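Local atomic coordinates of putative tryptophan halogenase (Xanthomonas campestris pv. campestris, PDB entry 6Y1W), a protein that probably acts as a flavin-dependent halogenase of the tryptophan halogenase family, expected to use FAD for the chlorination or bromination of an aromatic substrate. Residues F88-A93 with G157-A162; H103-F108 with L141-A146. One frame throughout, in Å; residues are numbered along the deposited sequence.

Contact 1 of 2, residues F88-A93 with G157-A162; sequences FKVGIA and GGMNYA
K89 and A162 face each other as an antiparallel hydrogen-bonded pair, joined by two backbone bonds. A162 N donates its N-H to K89 O at 2.8 Å, in the carbonyl plane and nearly straight (168° at the hydrogen). The return bond, from K89 N to A162 O at 2.9 Å, is more bent, with its donor lying above the carbonyl plane. F88 CA also brings a C-H to A162 O, at 3.6 Å.

Beside this pair the side chains of F88 and Y161 run side by side, and the edge of the F88 ring turns toward the face of Y161 in an offset edge-to-face pair, planes at 77°. F88 CD1 comes 3.6 Å from Y161 CD2. The phenol end of Y161 is held by E77, and F151 packs against both rings.

V90 adds apolar packing. Its CG1, anti to the carbonyl carbon (chi1 -63°), meets CE of M159 at 3.7 Å; the bent M159 chain carries that methyl back to the valine.

The extended K89 side chain runs on to S348 OG and the carbonyl of T62, which its NZ hydrogen-bonds. The backbone pair belongs to the short antiparallel sheet of strands 59-61, 162-166 and 87-89, and fixes the main chain of K89, predicted to be the active-site lysine of this halogenase.

Contact 2 of 2, residues H103-F108 with L141-A146; sequences HYIHSF and LELRAA. With BUD ((2S,3S)-butane-2,3-diol), chain H.
The edge strand of a mixed sheet, 102-107, packs one face here against helix 141-148, an alpha/beta packing of sheet edge on helix, with I105 and S107 directed at the helix and H106 at a pocket holding butanediol. The axes of strand 103-107 and helix 141-146 approach to 8.0 Å, their directions 125° apart.

I105 and L143 carry most of the apolar contact. Their side chains cross obliquely, and CD1 of L143 reaches in over the strand, 3.7 Å from I105 CB and 3.6 Å from I105 O. With L143 CG anti to its own backbone N (chi1 -171°), the branched end of the leucine comes against CB and CG2 of I105. Farther along the helix, A146 CB receives the other branch of the isoleucine, CD1, at 4.2 Å.

Near the end of the strand the fit is closer to the backbone: CB and OG of S107 lie against the main chain of L143. E142 lays its CB 3.5 Å from F108 O, then bends at chi2, and its OE2 accepts a bond from N160 N.

On the other side of the strand, H106 is fixed through both ring nitrogens, ND1 to E347 and NE2 to S444. S444 also hydrogen-bonds the diol, whose O1 lies 3.7 Å from H106 CE1. F108 adds an apolar wall, CE1 lying 3.9 Å from the diol's C1; its ring is also close to K89, the predicted active-site lysine.

No hydrogen bond joins strand to helix. S107 OG, set between its backbone N and carbonyl carbon (chi1 73°), instead turns to the next residue, just past the strand end, and donates to F108 O at 2.8 Å, in the carbonyl plane and on a lone pair.

Overall arrangement
Both contacts are buried and lie on the same side of the chain's centre, their own centres about 8 Å apart; contact 2 is nested within the loop that contact 1 closes. Strands 91-99 and 102-107 are sheet neighbours, and I92 N probably bonds to H106 O. A second tie, through E142, links the helix of contact 2 to the loop before strand 162-166 in contact 1. Their chemistry differs: contact 1 rests on paired backbone bonds and aromatic rings, contact 2 on aliphatic side chains packed between sheet and helix. F108 brings them together at the predicted active site, its CE2 against K89 O.

Contact 1 of 2, residues F88-A93 with G157-A162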
ATOM      1  N   PHE A  88      -1.099  24.355  15.895  1.00 13.74           N
ATOM      2  CA  PHE A  88      -0.703  23.553  14.746  1.00 14.37           C
ATOM      3  C   PHE A  88       0.688  22.955  14.924  1.00 14.36           C
ATOM      4  O   PHE A  88       1.562  23.524  15.595  1.00 16.49           O
ATOM      5  CB  PHE A  88      -0.754  24.391  13.457  1.00 11.99           C
ATOM      6  CG  PHE A  88      -2.147  24.778  13.065  1.00 16.09           C
ATOM      7  CD1 PHE A  88      -2.981  23.854  12.401  1.00 14.05           C
ATOM      8  CD2 PHE A  88      -2.659  26.025  13.379  1.00 17.39           C
ATOM      9  CE1 PHE A  88      -4.291  24.177  12.065  1.00 13.76           C
ATOM     10  CE2 PHE A  88      -3.989  26.348  13.037  1.00 14.27           C
ATOM     11  CZ  PHE A  88      -4.791  25.428  12.386  1.00 14.71           C
ATOM     12  N   LYS A  89       0.887  21.796  14.279  1.00 12.07           N
ATOM     13  CA  LYS A  89       2.157  21.082  14.325  1.00 12.53           C
ATOM     14  C   LYS A  89       2.564  20.726  12.915  1.00 12.14           C
ATOM     15  O   LYS A  89       1.759  20.147  12.185  1.00 13.63           O
ATOM     16  CB  LYS A  89       2.003  19.785  15.149  1.00 13.15           C
ATOM     17  CG  LYS A  89       3.263  18.912  15.130  1.00 14.79           C
ATOM     18  CD  LYS A  89       2.989  17.589  15.823  1.00 13.09           C
ATOM     19  CE  LYS A  89       4.197  16.630  15.612  1.00 12.18           C
ATOM     20  NZ  LYS A  89       3.765  15.188  15.908  1.00 13.99           N
ATOM     21  N   VAL A  90       3.811  21.053  12.533  1.00 12.33           N
ATOM     22  CA  VAL A  90       4.329  20.655  11.222  1.00 14.57           C
ATOM     23  C   VAL A  90       5.512  19.703  11.318  1.00 12.33           C
ATOM     24  O   VAL A  90       6.031  19.283  10.275  1.00 14.13           O
ATOM     25  CB  VAL A  90       4.699  21.873  10.354  1.00 16.17           C
ATOM     26  CG1 VAL A  90       3.462  22.711  10.061  1.00 19.92           C
ATOM     27  CG2 VAL A  90       5.777  22.725  11.059  1.00 13.21           C
ATOM     28  N   GLY A  91       5.959  19.343  12.521  1.00 12.76           N
ATOM     29  CA  GLY A  91       7.104  18.450  12.613  1.00 14.49           C
ATOM     30  C   GLY A  91       7.569  18.313  14.051  1.00 13.67           C
ATOM     31  O   GLY A  91       6.964  18.863  14.982  1.00 14.43           O
ATOM     32  N   ILE A  92       8.679  17.573  14.210  1.00 13.78           N
ATOM     33  CA  ILE A  92       9.319  17.312  15.501  1.00 13.04           C
ATOM     34  C   ILE A  92      10.783  17.722  15.374  1.00 11.07           C
ATOM     35  O   ILE A  92      11.478  17.274  14.444  1.00 13.57           O
ATOM     36  CB  ILE A  92       9.259  15.825  15.896  1.00 10.52           C
ATOM     37  CG1 ILE A  92       7.786  15.367  15.980  1.00 12.53           C
ATOM     38  CG2 ILE A  92       9.923  15.571  17.239  1.00 14.15           C
ATOM     39  CD1 ILE A  92       7.600  13.877  16.310  1.00 15.13           C
ATOM     40  N   ALA A  93      11.269  18.532  16.321  1.00 14.36           N
ATOM     41  CA  ALA A  93      12.685  18.886  16.340  1.00 11.97           C
ATOM     42  C   ALA A  93      13.420  17.886  17.217  1.00 12.45           C
ATOM     43  O   ALA A  93      13.157  17.796  18.433  1.00 14.84           O
ATOM     44  CB  ALA A  93      12.880  20.319  16.841  1.00 13.09           C
ATOM     45  N   GLY A 157      -4.577  21.175   0.051  1.00 39.02           N
ATOM     46  CA  GLY A 157      -3.741  20.526   1.061  1.00 39.40           C
ATOM     47  C   GLY A 157      -2.255  20.720   0.852  1.00 34.66           C
ATOM     48  O   GLY A 157      -1.474  19.774   1.035  1.00 43.87           O
ATOM     49  N   GLY A 158      -1.838  21.931   0.464  1.00 33.06           N
ATOM     50  CA  GLY A 158      -0.431  22.173   0.183  1.00 27.70           C
ATOM     51  C   GLY A 158       0.458  22.240   1.417  1.00 31.13           C
ATOM     52  O   GLY A 158       1.682  22.150   1.293  1.00 39.05           O
ATOM     53  N   MET A 159      -0.125  22.406   2.597  1.00 25.36           N
ATOM     54  CA  MET A 159       0.609  22.341   3.862  1.00 21.69           C
ATOM     55  C   MET A 159       0.156  21.087   4.595  1.00 19.02           C
ATOM     56  O   MET A 159      -1.048  20.892   4.804  1.00 19.67           O
ATOM     57  CB  MET A 159       0.328  23.579   4.721  1.00 28.12           C
ATOM     58  CG  MET A 159       1.278  24.767   4.503  1.00 47.69           C
ATOM     59  SD  MET A 159       2.923  24.476   5.176  1.00 37.06           S
ATOM     60  CE  MET A 159       2.412  23.577   6.590  1.00 19.17           C
ATOM     61  N   ASN A 160       1.104  20.213   4.954  1.00 17.85           N
ATOM     62  CA  ASN A 160       0.799  19.012   5.715  1.00 16.24           C
ATOM     63  C   ASN A 160       1.032  19.268   7.198  1.00 14.24           C
ATOM     64  O   ASN A 160       2.091  19.798   7.562  1.00 18.20           O
ATOM     65  CB  ASN A 160       1.683  17.867   5.227  1.00 16.57           C
ATOM     66  CG  ASN A 160       1.352  17.496   3.792  1.00 23.35           C
ATOM     67  OD1 ASN A 160       0.359  16.825   3.558  1.00 24.69           O
ATOM     68  ND2 ASN A 160       2.126  18.003   2.833  1.00 21.85           N
ATOM     69  N   TYR A 161       0.051  18.927   8.041  1.00 14.37           N
ATOM     70  CA  TYR A 161       0.108  19.392   9.427  1.00 14.68           C
ATOM     71  C   TYR A 161      -0.756  18.499  10.307  1.00 11.86           C
ATOM     72  O   TYR A 161      -1.567  17.691   9.827  1.00 16.16           O
ATOM     73  CB  TYR A 161      -0.377  20.855   9.568  1.00 14.69           C
ATOM     74  CG  TYR A 161      -1.863  20.998   9.279  1.00 14.12           C
ATOM     75  CD1 TYR A 161      -2.326  21.237   7.971  1.00 13.96           C
ATOM     76  CD2 TYR A 161      -2.802  20.895  10.299  1.00 15.79           C
ATOM     77  CE1 TYR A 161      -3.676  21.296   7.704  1.00 13.84           C
ATOM     78  CE2 TYR A 161      -4.177  20.978  10.025  1.00 17.84           C
ATOM     79  CZ  TYR A 161      -4.586  21.204   8.724  1.00 15.32           C
ATOM     80  OH  TYR A 161      -5.932  21.284   8.420  1.00 17.03           O
ATOM     81  N   ALA A 162      -0.571  18.666  11.627  1.00 14.20           N
ATOM     82  CA  ALA A 162      -1.457  18.069  12.621  1.00 12.32           C
ATOM     83  C   ALA A 162      -1.563  19.052  13.791  1.00 12.83           C
ATOM     84  O   ALA A 162      -1.429  20.266  13.573  1.00 13.73           O
ATOM     85  CB  ALA A 162      -0.949  16.699  13.072  1.00 13.55           C
TER

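Contact 2 of 2, residues H103-F108 with L141-A146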
ATOM      1  N   HIS A 103      21.553  18.333  15.697  1.00 15.73           N
ATOM      2  CA  HIS A 103      20.094  18.382  15.692  1.00 15.97           C
ATOM      3  C   HIS A 103      19.564  18.293  14.271  1.00 17.11           C
ATOM      4  O   HIS A 103      20.273  18.552  13.305  1.00 17.64           O
ATOM      5  CB  HIS A 103      19.611  19.693  16.334  1.00 16.40           C
ATOM      6  CG  HIS A 103      20.326  20.020  17.597  1.00 18.53           C
ATOM      7  ND1 HIS A 103      20.486  19.099  18.615  1.00 15.80           N
ATOM      8  CD2 HIS A 103      20.988  21.134  17.985  1.00 21.57           C
ATOM      9  CE1 HIS A 103      21.155  19.660  19.608  1.00 17.84           C
ATOM     10  NE2 HIS A 103      21.482  20.889  19.244  1.00 23.97           N
ATOM     11  N   TYR A 104      18.294  17.920  14.144  1.00 14.39           N
ATOM     12  CA  TYR A 104      17.626  17.962  12.843  1.00 11.77           C
ATOM     13  C   TYR A 104      16.127  18.004  13.106  1.00 11.18           C
ATOM     14  O   TYR A 104      15.683  17.872  14.249  1.00 15.25           O
ATOM     15  CB  TYR A 104      17.995  16.733  11.954  1.00 15.19           C
ATOM     16  CG  TYR A 104      17.352  15.429  12.446  1.00 13.96           C
ATOM     17  CD1 TYR A 104      17.894  14.697  13.516  1.00 14.38           C
ATOM     18  CD2 TYR A 104      16.188  14.956  11.867  1.00 13.13           C
ATOM     19  CE1 TYR A 104      17.298  13.549  13.981  1.00 14.00           C
ATOM     20  CE2 TYR A 104      15.578  13.819  12.335  1.00 13.29           C
ATOM     21  CZ  TYR A 104      16.128  13.109  13.383  1.00 16.25           C
ATOM     22  OH  TYR A 104      15.511  11.956  13.862  1.00 14.91           O
ATOM     23  N   ILE A 105      15.355  18.178  12.032  1.00 11.78           N
ATOM     24  CA  ILE A 105      13.887  18.187  12.115  1.00 13.75           C
ATOM     25  C   ILE A 105      13.327  17.059  11.260  1.00 13.29           C
ATOM     26  O   ILE A 105      13.741  16.869  10.103  1.00 15.65           O
ATOM     27  CB  ILE A 105      13.305  19.546  11.657  1.00 12.90           C
ATOM     28  CG1 ILE A 105      13.740  20.645  12.632  1.00 15.82           C
ATOM     29  CG2 ILE A 105      11.760  19.507  11.573  1.00 14.27           C
ATOM     30  CD1 ILE A 105      13.518  22.054  12.022  1.00 18.09           C
ATOM     31  N   HIS A 106      12.351  16.335  11.832  1.00 12.70           N
ATOM     32  CA  HIS A 106      11.541  15.363  11.114  1.00 13.47           C
ATOM     33  C   HIS A 106      10.198  16.040  10.887  1.00 12.24           C
ATOM     34  O   HIS A 106       9.390  16.142  11.814  1.00 15.89           O
ATOM     35  CB  HIS A 106      11.370  14.091  11.934  1.00 14.45           C
ATOM     36  CG  HIS A 106      10.464  13.086  11.299  1.00 13.73           C
ATOM     37  ND1 HIS A 106       9.942  12.018  11.998  1.00 13.51           N
ATOM     38  CD2 HIS A 106       9.960  13.011  10.045  1.00 14.23           C
ATOM     39  CE1 HIS A 106       9.164  11.314  11.190  1.00 15.73           C
ATOM     40  NE2 HIS A 106       9.144  11.901  10.008  1.00 13.59           N
ATOM     41  N   SER A 107       9.946  16.458   9.652  1.00 11.92           N
ATOM     42  CA  SER A 107       8.734  17.221   9.362  1.00 13.40           C
ATOM     43  C   SER A 107       7.748  16.354   8.607  1.00 14.53           C
ATOM     44  O   SER A 107       8.085  15.283   8.096  1.00 14.20           O
ATOM     45  CB  SER A 107       9.055  18.480   8.539  1.00 14.83           C
ATOM     46  OG  SER A 107       9.387  18.143   7.197  1.00 15.88           O
ATOM     47  N   PHE A 108       6.514  16.848   8.516  1.00 13.45           N
ATOM     48  CA  PHE A 108       5.569  16.313   7.552  1.00 13.79           C
ATOM     49  C   PHE A 108       5.952  16.780   6.155  1.00 15.82           C
ATOM     50  O   PHE A 108       6.969  17.453   5.949  1.00 17.73           O
ATOM     51  CB  PHE A 108       4.144  16.741   7.915  1.00 14.63           C
ATOM     52  CG  PHE A 108       3.750  16.387   9.328  1.00 14.51           C
ATOM     53  CD1 PHE A 108       4.029  15.123   9.844  1.00 14.90           C
ATOM     54  CD2 PHE A 108       3.112  17.326  10.136  1.00 13.33           C
ATOM     55  CE1 PHE A 108       3.663  14.799  11.157  1.00 14.57           C
ATOM     56  CE2 PHE A 108       2.764  17.014  11.450  1.00 15.69           C
ATOM     57  CZ  PHE A 108       3.017  15.763  11.954  1.00 14.37           C
ATOM     58  N   LEU A 141       9.067  22.560   2.676  1.00 14.59           N
ATOM     59  CA  LEU A 141       8.312  23.711   3.195  1.00 14.57           C
ATOM     60  C   LEU A 141       7.919  23.517   4.659  1.00 15.24           C
ATOM     61  O   LEU A 141       8.076  24.424   5.489  1.00 17.44           O
ATOM     62  CB  LEU A 141       7.054  23.932   2.347  1.00 15.83           C
ATOM     63  CG  LEU A 141       6.083  25.005   2.867  1.00 17.75           C
ATOM     64  CD1 LEU A 141       6.745  26.389   2.879  1.00 21.17           C
ATOM     65  CD2 LEU A 141       4.743  24.988   2.086  1.00 25.93           C
ATOM     66  N   GLU A 142       7.362  22.353   4.995  1.00 15.94           N
ATOM     67  CA  GLU A 142       6.909  22.178   6.375  1.00 14.92           C
ATOM     68  C   GLU A 142       8.058  22.324   7.351  1.00 16.08           C
ATOM     69  O   GLU A 142       7.898  22.878   8.451  1.00 14.94           O
ATOM     70  CB  GLU A 142       6.238  20.808   6.546  1.00 12.08           C
ATOM     71  CG  GLU A 142       4.842  20.758   5.945  1.00 16.06           C
ATOM     72  CD  GLU A 142       4.818  20.459   4.435  1.00 19.76           C
ATOM     73  OE1 GLU A 142       5.868  20.444   3.745  1.00 16.57           O
ATOM     74  OE2 GLU A 142       3.708  20.186   3.929  1.00 17.58           O
ATOM     75  N   LEU A 143       9.233  21.823   6.972  1.00 13.60           N
ATOM     76  CA  LEU A 143      10.409  21.950   7.821  1.00 14.51           C
ATOM     77  C   LEU A 143      10.776  23.419   8.004  1.00 15.77           C
ATOM     78  O   LEU A 143      11.039  23.867   9.131  1.00 14.00           O
ATOM     79  CB  LEU A 143      11.597  21.171   7.225  1.00 13.13           C
ATOM     80  CG  LEU A 143      12.817  21.057   8.159  1.00 13.31           C
ATOM     81  CD1 LEU A 143      13.523  19.679   7.943  1.00 16.07           C
ATOM     82  CD2 LEU A 143      13.808  22.204   7.911  1.00 14.15           C
ATOM     83  N   ARG A 144      10.772  24.185   6.909  1.00 14.64           N
ATOM     84  CA  ARG A 144      11.071  25.604   7.039  1.00 14.20           C
ATOM     85  C   ARG A 144      10.013  26.316   7.888  1.00 16.88           C
ATOM     86  O   ARG A 144      10.336  27.254   8.627  1.00 17.65           O
ATOM     87  CB  ARG A 144      11.173  26.241   5.660  1.00 17.42           C
ATOM     88  CG  ARG A 144      12.436  25.811   4.893  1.00 16.58           C
ATOM     89  CD  ARG A 144      13.694  26.434   5.483  1.00 17.92           C
ATOM     90  NE  ARG A 144      13.615  27.895   5.276  1.00 19.27           N
ATOM     91  CZ  ARG A 144      13.811  28.825   6.210  1.00 20.44           C
ATOM     92  NH1 ARG A 144      14.131  28.496   7.456  1.00 17.36           N
ATOM     93  NH2 ARG A 144      13.700  30.126   5.886  1.00 20.18           N
ATOM     94  N   ALA A 145       8.749  25.872   7.814  1.00 14.82           N
ATOM     95  CA  ALA A 145       7.725  26.471   8.666  1.00 16.50           C
ATOM     96  C   ALA A 145       7.970  26.151  10.138  1.00 16.39           C
ATOM     97  O   ALA A 145       7.611  26.939  11.032  1.00 15.38           O
ATOM     98  CB  ALA A 145       6.340  25.990   8.233  1.00 13.78           C
ATOM     99  N   ALA A 146       8.574  24.997  10.413  1.00 14.32           N
ATOM    100  CA  ALA A 146       8.981  24.703  11.783  1.00 15.68           C
ATOM    101  C   ALA A 146      10.079  25.651  12.223  1.00 17.77           C
ATOM    102  O   ALA A 146      10.043  26.166  13.338  1.00 17.07           O
ATOM    103  CB  ALA A 146       9.453  23.240  11.900  1.00 14.12           C
TER
HETATM  104  C1  BUD H 606       3.153  11.002  10.400  0.92 20.64           C
HETATM  105  O1  BUD H 606       5.526  10.926  10.410  0.92 21.01           O
HETATM  106  C2  BUD H 606       4.396  10.325   9.822  0.92 26.31           C
HETATM  107  O2  BUD H 606       5.514   9.831   7.687  0.92 23.44           O
HETATM  108  C3  BUD H 606       4.431  10.514   8.301  0.92 24.67           C
HETATM  109  C4  BUD H 606       3.114   9.995   7.711  0.92 25.63           C